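Local coordinates for protein inactive Zymogen C11 Protease (Parabacteroides distasonis, PDB 6MZO) that is a clostripain-like C11 peptidase captured as an inactive zymogen, and probably hydrolyses peptide bonds once it has been activated, at residues Val15-Ala20 with Gly48-Tyr53; Tyr109-Trp114 with Tyr153-Ile158. All coordinates share one frame; numbering follows the deposited sequence.

Contact 1: residues Val15-Ala20 with Gly48-Tyr53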
ATOM      1  N   VAL A  15      -9.357 -12.974  -6.248  1.00 19.33           N
ATOM      2  CA  VAL A  15      -8.530 -12.130  -5.345  1.00 17.76           C
ATOM      3  C   VAL A  15      -7.757 -13.018  -4.350  1.00 20.30           C
ATOM      4  O   VAL A  15      -8.291 -13.956  -3.746  1.00 19.98           O
ATOM      5  CB  VAL A  15      -9.455 -11.173  -4.561  1.00 20.08           C
ATOM      6  CG1 VAL A  15      -8.624 -10.352  -3.508  1.00 19.78           C
ATOM      7  CG2 VAL A  15     -10.176 -10.173  -5.506  1.00 20.53           C
ATOM      8  N   LEU A  16      -6.462 -12.710  -4.204  1.00 20.31           N
ATOM      9  CA  LEU A  16      -5.566 -13.309  -3.222  1.00 20.20           C
ATOM     10  C   LEU A  16      -5.302 -12.255  -2.145  1.00 20.67           C
ATOM     11  O   LEU A  16      -4.919 -11.125  -2.471  1.00 20.24           O
ATOM     12  CB  LEU A  16      -4.218 -13.732  -3.876  1.00 23.01           C
ATOM     13  CG  LEU A  16      -3.123 -14.048  -2.822  1.00 23.44           C
ATOM     14  CD1 LEU A  16      -3.545 -15.327  -2.070  1.00 24.08           C
ATOM     15  CD2 LEU A  16      -1.800 -14.231  -3.618  1.00 24.49           C
ATOM     16  N   ILE A  17      -5.589 -12.657  -0.902  1.00 19.76           N
ATOM     17  CA  ILE A  17      -5.189 -11.826   0.267  1.00 19.96           C
ATOM     18  C   ILE A  17      -4.040 -12.572   0.941  1.00 21.78           C
ATOM     19  O   ILE A  17      -4.202 -13.711   1.428  1.00 21.37           O
ATOM     20  CB  ILE A  17      -6.397 -11.599   1.219  1.00 19.65           C
ATOM     21  CG1 ILE A  17      -7.630 -11.052   0.474  1.00 18.30           C
ATOM     22  CG2 ILE A  17      -5.864 -10.710   2.428  1.00 19.38           C
ATOM     23  CD1 ILE A  17      -8.811 -10.645   1.451  1.00 18.61           C
ATOM     24  N   TYR A  18      -2.880 -11.900   0.973  1.00 21.07           N
ATOM     25  CA  TYR A  18      -1.636 -12.520   1.400  1.00 22.90           C
ATOM     26  C   TYR A  18      -1.147 -11.853   2.674  1.00 24.97           C
ATOM     27  O   TYR A  18      -0.855 -10.634   2.660  1.00 25.96           O
ATOM     28  CB  TYR A  18      -0.587 -12.346   0.291  1.00 24.68           C
ATOM     29  CG  TYR A  18       0.727 -13.037   0.484  1.00 25.58           C
ATOM     30  CD1 TYR A  18       1.709 -12.464   1.264  1.00 24.45           C
ATOM     31  CD2 TYR A  18       0.979 -14.229  -0.153  1.00 25.01           C
ATOM     32  CE1 TYR A  18       2.969 -13.085   1.451  1.00 28.11           C
ATOM     33  CE2 TYR A  18       2.191 -14.864  -0.006  1.00 27.34           C
ATOM     34  CZ  TYR A  18       3.199 -14.282   0.817  1.00 27.56           C
ATOM     35  OH  TYR A  18       4.427 -14.915   0.934  1.00 31.89           O
ATOM     36  N   PHE A  19      -1.187 -12.619   3.773  1.00 25.49           N
ATOM     37  CA  PHE A  19      -0.758 -12.095   5.071  1.00 24.43           C
ATOM     38  C   PHE A  19       0.658 -12.505   5.344  1.00 32.46           C
ATOM     39  O   PHE A  19       0.915 -13.669   5.677  1.00 31.60           O
ATOM     40  CB  PHE A  19      -1.681 -12.611   6.190  1.00 26.69           C
ATOM     41  CG  PHE A  19      -3.084 -12.074   6.156  1.00 25.44           C
ATOM     42  CD1 PHE A  19      -3.369 -10.899   6.817  1.00 24.90           C
ATOM     43  CD2 PHE A  19      -4.152 -12.735   5.488  1.00 22.22           C
ATOM     44  CE1 PHE A  19      -4.623 -10.386   6.802  1.00 23.48           C
ATOM     45  CE2 PHE A  19      -5.424 -12.227   5.474  1.00 25.78           C
ATOM     46  CZ  PHE A  19      -5.694 -11.022   6.128  1.00 25.22           C
ATOM     47  N   ALA A  20       1.564 -11.541   5.277  1.00 32.55           N
ATOM     48  CA  ALA A  20       2.923 -11.833   5.668  1.00 39.81           C
ATOM     49  C   ALA A  20       2.909 -11.587   7.173  1.00 46.96           C
ATOM     50  O   ALA A  20       2.993 -10.448   7.611  1.00 53.84           O
ATOM     51  CB  ALA A  20       3.886 -10.930   4.950  1.00 40.38           C
ATOM     52  N   GLY A  48     -17.083 -14.627  -7.837  1.00 24.37           N
ATOM     53  CA  GLY A  48     -15.610 -14.572  -7.844  1.00 25.94           C
ATOM     54  C   GLY A  48     -14.961 -15.620  -6.905  1.00 28.65           C
ATOM     55  O   GLY A  48     -15.674 -16.318  -6.152  1.00 29.75           O
ATOM     56  N   ASN A  49     -13.615 -15.702  -6.922  1.00 23.82           N
ATOM     57  CA  ASN A  49     -12.896 -16.640  -6.039  1.00 20.99           C
ATOM     58  C   ASN A  49     -12.081 -15.892  -5.035  1.00 23.46           C
ATOM     59  O   ASN A  49     -11.400 -14.958  -5.421  1.00 23.99           O
ATOM     60  CB  ASN A  49     -11.965 -17.536  -6.851  1.00 23.57           C
ATOM     61  CG  ASN A  49     -12.693 -18.287  -7.908  1.00 29.83           C
ATOM     62  OD1 ASN A  49     -13.606 -19.079  -7.599  1.00 29.68           O
ATOM     63  ND2 ASN A  49     -12.328 -18.028  -9.204  1.00 31.95           N
ATOM     64  N   LEU A  50     -12.129 -16.298  -3.758  1.00 20.07           N
ATOM     65  CA  LEU A  50     -11.350 -15.588  -2.726  1.00 19.46           C
ATOM     66  C   LEU A  50     -10.344 -16.613  -2.146  1.00 24.61           C
ATOM     67  O   LEU A  50     -10.774 -17.615  -1.562  1.00 23.09           O
ATOM     68  CB  LEU A  50     -12.235 -15.079  -1.624  1.00 20.05           C
ATOM     69  CG  LEU A  50     -11.461 -14.297  -0.527  1.00 21.96           C
ATOM     70  CD1 LEU A  50     -10.669 -13.018  -0.997  1.00 22.51           C
ATOM     71  CD2 LEU A  50     -12.464 -13.986   0.539  1.00 23.99           C
ATOM     72  N   LEU A  51      -9.044 -16.320  -2.275  1.00 22.66           N
ATOM     73  CA  LEU A  51      -7.977 -17.159  -1.776  1.00 21.36           C
ATOM     74  C   LEU A  51      -7.202 -16.365  -0.733  1.00 23.69           C
ATOM     75  O   LEU A  51      -7.003 -15.151  -0.881  1.00 21.20           O
ATOM     76  CB  LEU A  51      -7.042 -17.529  -2.912  1.00 22.88           C
ATOM     77  CG  LEU A  51      -7.493 -18.682  -3.854  1.00 23.36           C
ATOM     78  CD1 LEU A  51      -7.372 -19.979  -3.032  1.00 30.32           C
ATOM     79  CD2 LEU A  51      -8.867 -18.529  -4.435  1.00 27.64           C
ATOM     80  N   ILE A  52      -6.806 -17.044   0.350  1.00 22.30           N
ATOM     81  CA  ILE A  52      -6.039 -16.423   1.469  1.00 22.67           C
ATOM     82  C   ILE A  52      -4.778 -17.204   1.703  1.00 25.41           C
ATOM     83  O   ILE A  52      -4.808 -18.464   1.693  1.00 25.65           O
ATOM     84  CB  ILE A  52      -6.823 -16.476   2.797  1.00 24.54           C
ATOM     85  CG1 ILE A  52      -8.289 -16.124   2.605  1.00 25.07           C
ATOM     86  CG2 ILE A  52      -6.187 -15.601   3.884  1.00 24.60           C
ATOM     87  CD1 ILE A  52      -8.568 -14.641   2.233  1.00 27.60           C
ATOM     88  N   TYR A  53      -3.683 -16.499   1.961  1.00 24.83           N
ATOM     89  CA  TYR A  53      -2.430 -17.146   2.372  1.00 27.07           C
ATOM     90  C   TYR A  53      -2.116 -16.597   3.723  1.00 30.12           C
ATOM     91  O   TYR A  53      -2.144 -15.325   3.920  1.00 26.99           O
ATOM     92  CB  TYR A  53      -1.294 -16.836   1.409  1.00 27.29           C
ATOM     93  CG  TYR A  53       0.054 -17.326   1.880  1.00 29.65           C
ATOM     94  CD1 TYR A  53       0.497 -18.612   1.559  1.00 34.22           C
ATOM     95  CD2 TYR A  53       0.915 -16.475   2.601  1.00 30.92           C
ATOM     96  CE1 TYR A  53       1.747 -19.067   1.989  1.00 37.87           C
ATOM     97  CE2 TYR A  53       2.139 -16.935   3.059  1.00 34.58           C
ATOM     98  CZ  TYR A  53       2.545 -18.215   2.729  1.00 36.42           C
ATOM     99  OH  TYR A  53       3.798 -18.600   3.142  1.00 39.69           O
TER
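N49 opens the pairing by taking the amide of V15 on its carbonyl oxygen, with V15 N to N49 O at 3.0 Å, while its side-chain ND2 hydrogen-bonds to the hydroxyl of T14, the residue just before V15. At L50 the methyl CD1 reaches across to the neighbouring strand, 3.9 Å from I17 CD1 and within van der Waals range of V15, apolar branches suited to the face covered by helix 26-43. L51 points to the opposite face, shared with L16, Y18 and Y53, and its side chain touches Q65; its amide meets V15 O at 2.9 Å, and its carbonyl receives I17 N in the carbonyl plane. This alternation is that of parallel strands in a beta-alpha-beta unit, in which helix 26-43 carries the chain from strand 14-19 to strand 49-54. I52 lies alongside I17, with CD1 3.9 Å from I17 CB; its CG2, anti to the backbone N (chi1 of CG1 -43°), meets the rim of the F19 ring, close to the ring plane. Y53 N binds I17 O and Y53 O accepts F19 N, both at 2.9 Å. The Y53 ring forms an offset stack with Y18, centroids 4.5 Å apart and planes at 10°, with Y53 CD2 over the Y18 face. Tyrosine suits both places: the flat rings fill the buried layer under helix 90-103, while the hydroxyls hydrogen-bond to the Q85 side chain (Y53) and S87 carbonyl (Y18).

Contact 2: residues Tyr109-Trp114 with Tyr153-Ile158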
ATOM      1  N   TYR A 109      -7.785 -10.244 -11.894  1.00 24.67           N
ATOM      2  CA  TYR A 109      -7.217 -10.614 -10.581  1.00 20.09           C
ATOM      3  C   TYR A 109      -7.075  -9.379  -9.682  1.00 20.33           C
ATOM      4  O   TYR A 109      -6.900  -8.253 -10.190  1.00 23.49           O
ATOM      5  CB  TYR A 109      -5.820 -11.233 -10.716  1.00 20.20           C
ATOM      6  CG  TYR A 109      -5.970 -12.449 -11.611  1.00 24.58           C
ATOM      7  CD1 TYR A 109      -6.443 -13.584 -11.077  1.00 24.32           C
ATOM      8  CD2 TYR A 109      -5.721 -12.349 -12.942  1.00 27.70           C
ATOM      9  CE1 TYR A 109      -6.681 -14.761 -11.865  1.00 29.57           C
ATOM     10  CE2 TYR A 109      -5.980 -13.495 -13.770  1.00 26.85           C
ATOM     11  CZ  TYR A 109      -6.417 -14.661 -13.198  1.00 29.68           C
ATOM     12  OH  TYR A 109      -6.644 -15.774 -14.010  1.00 29.41           O
ATOM     13  N   GLY A 110      -7.137  -9.612  -8.373  1.00 21.11           N
ATOM     14  CA  GLY A 110      -6.734  -8.523  -7.463  1.00 19.98           C
ATOM     15  C   GLY A 110      -5.839  -9.074  -6.374  1.00 20.12           C
ATOM     16  O   GLY A 110      -5.880 -10.275  -6.047  1.00 20.08           O
ATOM     17  N   LEU A 111      -5.041  -8.166  -5.751  1.00 17.62           N
ATOM     18  CA  LEU A 111      -4.069  -8.595  -4.779  1.00 18.88           C
ATOM     19  C   LEU A 111      -4.196  -7.682  -3.536  1.00 18.80           C
ATOM     20  O   LEU A 111      -4.212  -6.472  -3.753  1.00 20.03           O
ATOM     21  CB  LEU A 111      -2.631  -8.520  -5.389  1.00 21.99           C
ATOM     22  CG  LEU A 111      -1.581  -9.003  -4.383  1.00 22.45           C
ATOM     23  CD1 LEU A 111      -1.631 -10.494  -3.975  1.00 26.23           C
ATOM     24  CD2 LEU A 111      -0.205  -8.684  -5.097  1.00 25.16           C
ATOM     25  N   VAL A 112      -4.330  -8.298  -2.359  1.00 17.29           N
ATOM     26  CA  VAL A 112      -4.279  -7.555  -1.051  1.00 16.61           C
ATOM     27  C   VAL A 112      -3.020  -8.062  -0.368  1.00 18.92           C
ATOM     28  O   VAL A 112      -2.843  -9.282  -0.208  1.00 21.39           O
ATOM     29  CB  VAL A 112      -5.438  -7.863  -0.187  1.00 20.74           C
ATOM     30  CG1 VAL A 112      -5.313  -7.135   1.150  1.00 19.49           C
ATOM     31  CG2 VAL A 112      -6.759  -7.481  -0.929  1.00 18.63           C
ATOM     32  N   LEU A 113      -2.115  -7.139  -0.024  1.00 18.48           N
ATOM     33  CA  LEU A 113      -0.840  -7.544   0.647  1.00 20.53           C
ATOM     34  C   LEU A 113      -0.886  -6.932   1.993  1.00 20.07           C
ATOM     35  O   LEU A 113      -1.037  -5.688   2.116  1.00 21.76           O
ATOM     36  CB  LEU A 113       0.362  -7.022  -0.099  1.00 20.87           C
ATOM     37  CG  LEU A 113       0.571  -7.545  -1.487  1.00 23.90           C
ATOM     38  CD1 LEU A 113       1.894  -6.894  -2.068  1.00 28.11           C
ATOM     39  CD2 LEU A 113       0.634  -9.035  -1.400  1.00 30.02           C
ATOM     40  N   TRP A 114      -0.892  -7.750   3.008  1.00 19.17           N
ATOM     41  CA  TRP A 114      -0.989  -7.269   4.359  1.00 21.58           C
ATOM     42  C   TRP A 114       0.371  -7.416   5.018  1.00 27.18           C
ATOM     43  O   TRP A 114       0.931  -8.544   5.051  1.00 25.84           O
ATOM     44  CB  TRP A 114      -2.012  -8.109   5.148  1.00 22.62           C
ATOM     45  CG  TRP A 114      -2.344  -7.616   6.533  1.00 25.88           C
ATOM     46  CD1 TRP A 114      -3.419  -6.840   6.899  1.00 27.98           C
ATOM     47  CD2 TRP A 114      -1.628  -7.892   7.740  1.00 29.48           C
ATOM     48  NE1 TRP A 114      -3.389  -6.612   8.242  1.00 32.05           N
ATOM     49  CE2 TRP A 114      -2.304  -7.239   8.778  1.00 29.72           C
ATOM     50  CE3 TRP A 114      -0.478  -8.597   8.020  1.00 31.74           C
ATOM     51  CZ2 TRP A 114      -1.860  -7.286  10.087  1.00 38.31           C
ATOM     52  CZ3 TRP A 114      -0.035  -8.657   9.339  1.00 37.25           C
ATOM     53  CH2 TRP A 114      -0.729  -8.002  10.338  1.00 36.56           C
ATOM     54  N   TYR A 153       2.848  -9.753 -13.681  1.00 37.36           N
ATOM     55  CA  TYR A 153       1.392  -9.888 -13.556  1.00 36.89           C
ATOM     56  C   TYR A 153       0.623  -8.675 -13.997  1.00 34.34           C
ATOM     57  O   TYR A 153       1.174  -7.607 -14.188  1.00 30.73           O
ATOM     58  CB  TYR A 153       0.983 -10.168 -12.108  1.00 39.48           C
ATOM     59  CG  TYR A 153       1.690 -11.368 -11.552  1.00 40.70           C
ATOM     60  CD1 TYR A 153       1.396 -12.638 -12.018  1.00 41.44           C
ATOM     61  CD2 TYR A 153       2.614 -11.226 -10.525  1.00 44.40           C
ATOM     62  CE1 TYR A 153       2.049 -13.755 -11.524  1.00 43.48           C
ATOM     63  CE2 TYR A 153       3.270 -12.331 -10.015  1.00 48.47           C
ATOM     64  CZ  TYR A 153       2.982 -13.591 -10.512  1.00 47.74           C
ATOM     65  OH  TYR A 153       3.649 -14.678  -9.991  1.00 52.37           O
ATOM     66  N   HIS A 154      -0.702  -8.836 -14.130  1.00 30.47           N
ATOM     67  CA  HIS A 154      -1.489  -7.641 -14.210  1.00 33.71           C
ATOM     68  C   HIS A 154      -2.702  -7.741 -13.317  1.00 30.38           C
ATOM     69  O   HIS A 154      -3.599  -8.574 -13.536  1.00 30.61           O
ATOM     70  CB  HIS A 154      -1.972  -7.313 -15.614  1.00 39.54           C
ATOM     71  CG  HIS A 154      -2.478  -5.909 -15.691  1.00 45.78           C
ATOM     72  ND1 HIS A 154      -1.631  -4.829 -15.855  1.00 52.59           N
ATOM     73  CD2 HIS A 154      -3.713  -5.395 -15.487  1.00 44.27           C
ATOM     74  CE1 HIS A 154      -2.339  -3.712 -15.808  1.00 51.43           C
ATOM     75  NE2 HIS A 154      -3.605  -4.033 -15.606  1.00 49.59           N
ATOM     76  N   PHE A 155      -2.725  -6.870 -12.322  1.00 24.53           N
ATOM     77  CA  PHE A 155      -3.847  -6.887 -11.411  1.00 22.38           C
ATOM     78  C   PHE A 155      -4.761  -5.726 -11.658  1.00 26.14           C
ATOM     79  O   PHE A 155      -4.307  -4.663 -12.031  1.00 25.03           O
ATOM     80  CB  PHE A 155      -3.331  -6.747  -9.956  1.00 23.49           C
ATOM     81  CG  PHE A 155      -2.481  -7.895  -9.549  1.00 24.63           C
ATOM     82  CD1 PHE A 155      -3.074  -9.089  -9.225  1.00 25.89           C
ATOM     83  CD2 PHE A 155      -1.100  -7.769  -9.504  1.00 28.63           C
ATOM     84  CE1 PHE A 155      -2.305 -10.225  -8.859  1.00 28.58           C
ATOM     85  CE2 PHE A 155      -0.343  -8.863  -9.138  1.00 27.64           C
ATOM     86  CZ  PHE A 155      -0.944 -10.095  -8.823  1.00 28.07           C
ATOM     87  N   ASP A 156      -6.045  -5.908 -11.429  1.00 22.47           N
ATOM     88  CA  ASP A 156      -6.935  -4.718 -11.514  1.00 22.65           C
ATOM     89  C   ASP A 156      -6.623  -3.766 -10.380  1.00 21.72           C
ATOM     90  O   ASP A 156      -6.778  -2.525 -10.553  1.00 23.77           O
ATOM     91  CB  ASP A 156      -8.411  -5.150 -11.431  1.00 24.54           C
ATOM     92  CG  ASP A 156      -8.905  -5.780 -12.728  1.00 28.05           C
ATOM     93  OD1 ASP A 156      -8.118  -6.046 -13.651  1.00 26.72           O
ATOM     94  OD2 ASP A 156     -10.118  -5.999 -12.874  1.00 29.25           O
ATOM     95  N   PHE A 157      -6.298  -4.291  -9.200  1.00 18.31           N
ATOM     96  CA  PHE A 157      -5.845  -3.438  -8.111  1.00 18.11           C
ATOM     97  C   PHE A 157      -4.838  -4.155  -7.231  1.00 19.85           C
ATOM     98  O   PHE A 157      -4.823  -5.408  -7.171  1.00 20.21           O
ATOM     99  CB  PHE A 157      -7.034  -2.973  -7.220  1.00 20.92           C
ATOM    100  CG  PHE A 157      -7.726  -4.115  -6.456  1.00 16.98           C
ATOM    101  CD1 PHE A 157      -7.300  -4.540  -5.217  1.00 19.45           C
ATOM    102  CD2 PHE A 157      -8.836  -4.811  -7.007  1.00 18.59           C
ATOM    103  CE1 PHE A 157      -7.898  -5.585  -4.531  1.00 20.02           C
ATOM    104  CE2 PHE A 157      -9.438  -5.889  -6.283  1.00 17.40           C
ATOM    105  CZ  PHE A 157      -8.991  -6.272  -5.068  1.00 20.25           C
ATOM    106  N   ILE A 158      -3.971  -3.346  -6.577  1.00 17.79           N
ATOM    107  CA  ILE A 158      -3.233  -3.898  -5.437  1.00 18.72           C
ATOM    108  C   ILE A 158      -3.630  -3.040  -4.262  1.00 19.50           C
ATOM    109  O   ILE A 158      -3.563  -1.784  -4.356  1.00 19.86           O
ATOM    110  CB  ILE A 158      -1.678  -3.869  -5.594  1.00 19.68           C
ATOM    111  CG1 ILE A 158      -1.234  -4.744  -6.780  1.00 20.53           C
ATOM    112  CG2 ILE A 158      -1.032  -4.300  -4.268  1.00 20.34           C
ATOM    113  CD1 ILE A 158       0.286  -4.495  -7.223  1.00 21.44           C
TER
HETATM  114  O   HOH W   1      -6.415  -8.472 -13.642  1.00 28.46           O
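Y109 and L111 pair with segment 153-158 through two backbone hydrogen bonds. D156 N donates to Y109 O at 2.8 Å, and L111 N donates to F157 O at 3.1 Å, with the donor tilted from the carbonyl plane. Between these bonds the chain turns a corner at D156, which sends the two phenylalanines to different sides of strand 109-115. Two CH-pi contacts bring their rings against that strand. L111 CB sits over one face of the F155 ring, 3.9 Å from its centroid, while L111 CD2 follows the far rim. The F157 ring is covered by G110 CA, 4.1 Å from its centroid; with CG set between backbone N and carbonyl carbon (chi1 66°), the ring lies against the strand, and glycine, having no side chain, lets it come so close. Apolar contact continues where V112 CG2 meets the F157 rim. At the polar edge, a water accepts from Y109 N at 2.8 Å and has H154 O and D156 OD1 among more acceptors than its protons can serve at once; D156 OD2 forms a salt bridge with R13. Adjacent parallel strands inside a mixed sheet are consistent with the caspase-like alpha/beta fold of clan CD peptidases, to which the clostripain family belongs.

Contacts 1 and 2, with centres about 10 Å apart, are successive steps across one sheet, where strands 49-54, 14-19, 109-115 and 155-162 lie side by side and run parallel. Strand 14-19 thus pairs on both edges. Probable hydrogen bonds join it to strand 109-115: Y18 N to V112 O and L16 O to V112 N, each 2.9 Å. Near the C-terminal ends the F19 and W114 rings meet, F19 CD1 lying 3.5 Å from W114 CG. In clan CD peptidases the catalytic histidine and cysteine follow two neighbouring strands of such a sheet. The backbone pairing of contact 2 therefore sits at the strands' N-terminal end, away from the probable active-site end, toward which W114, stacked on H116, reaches.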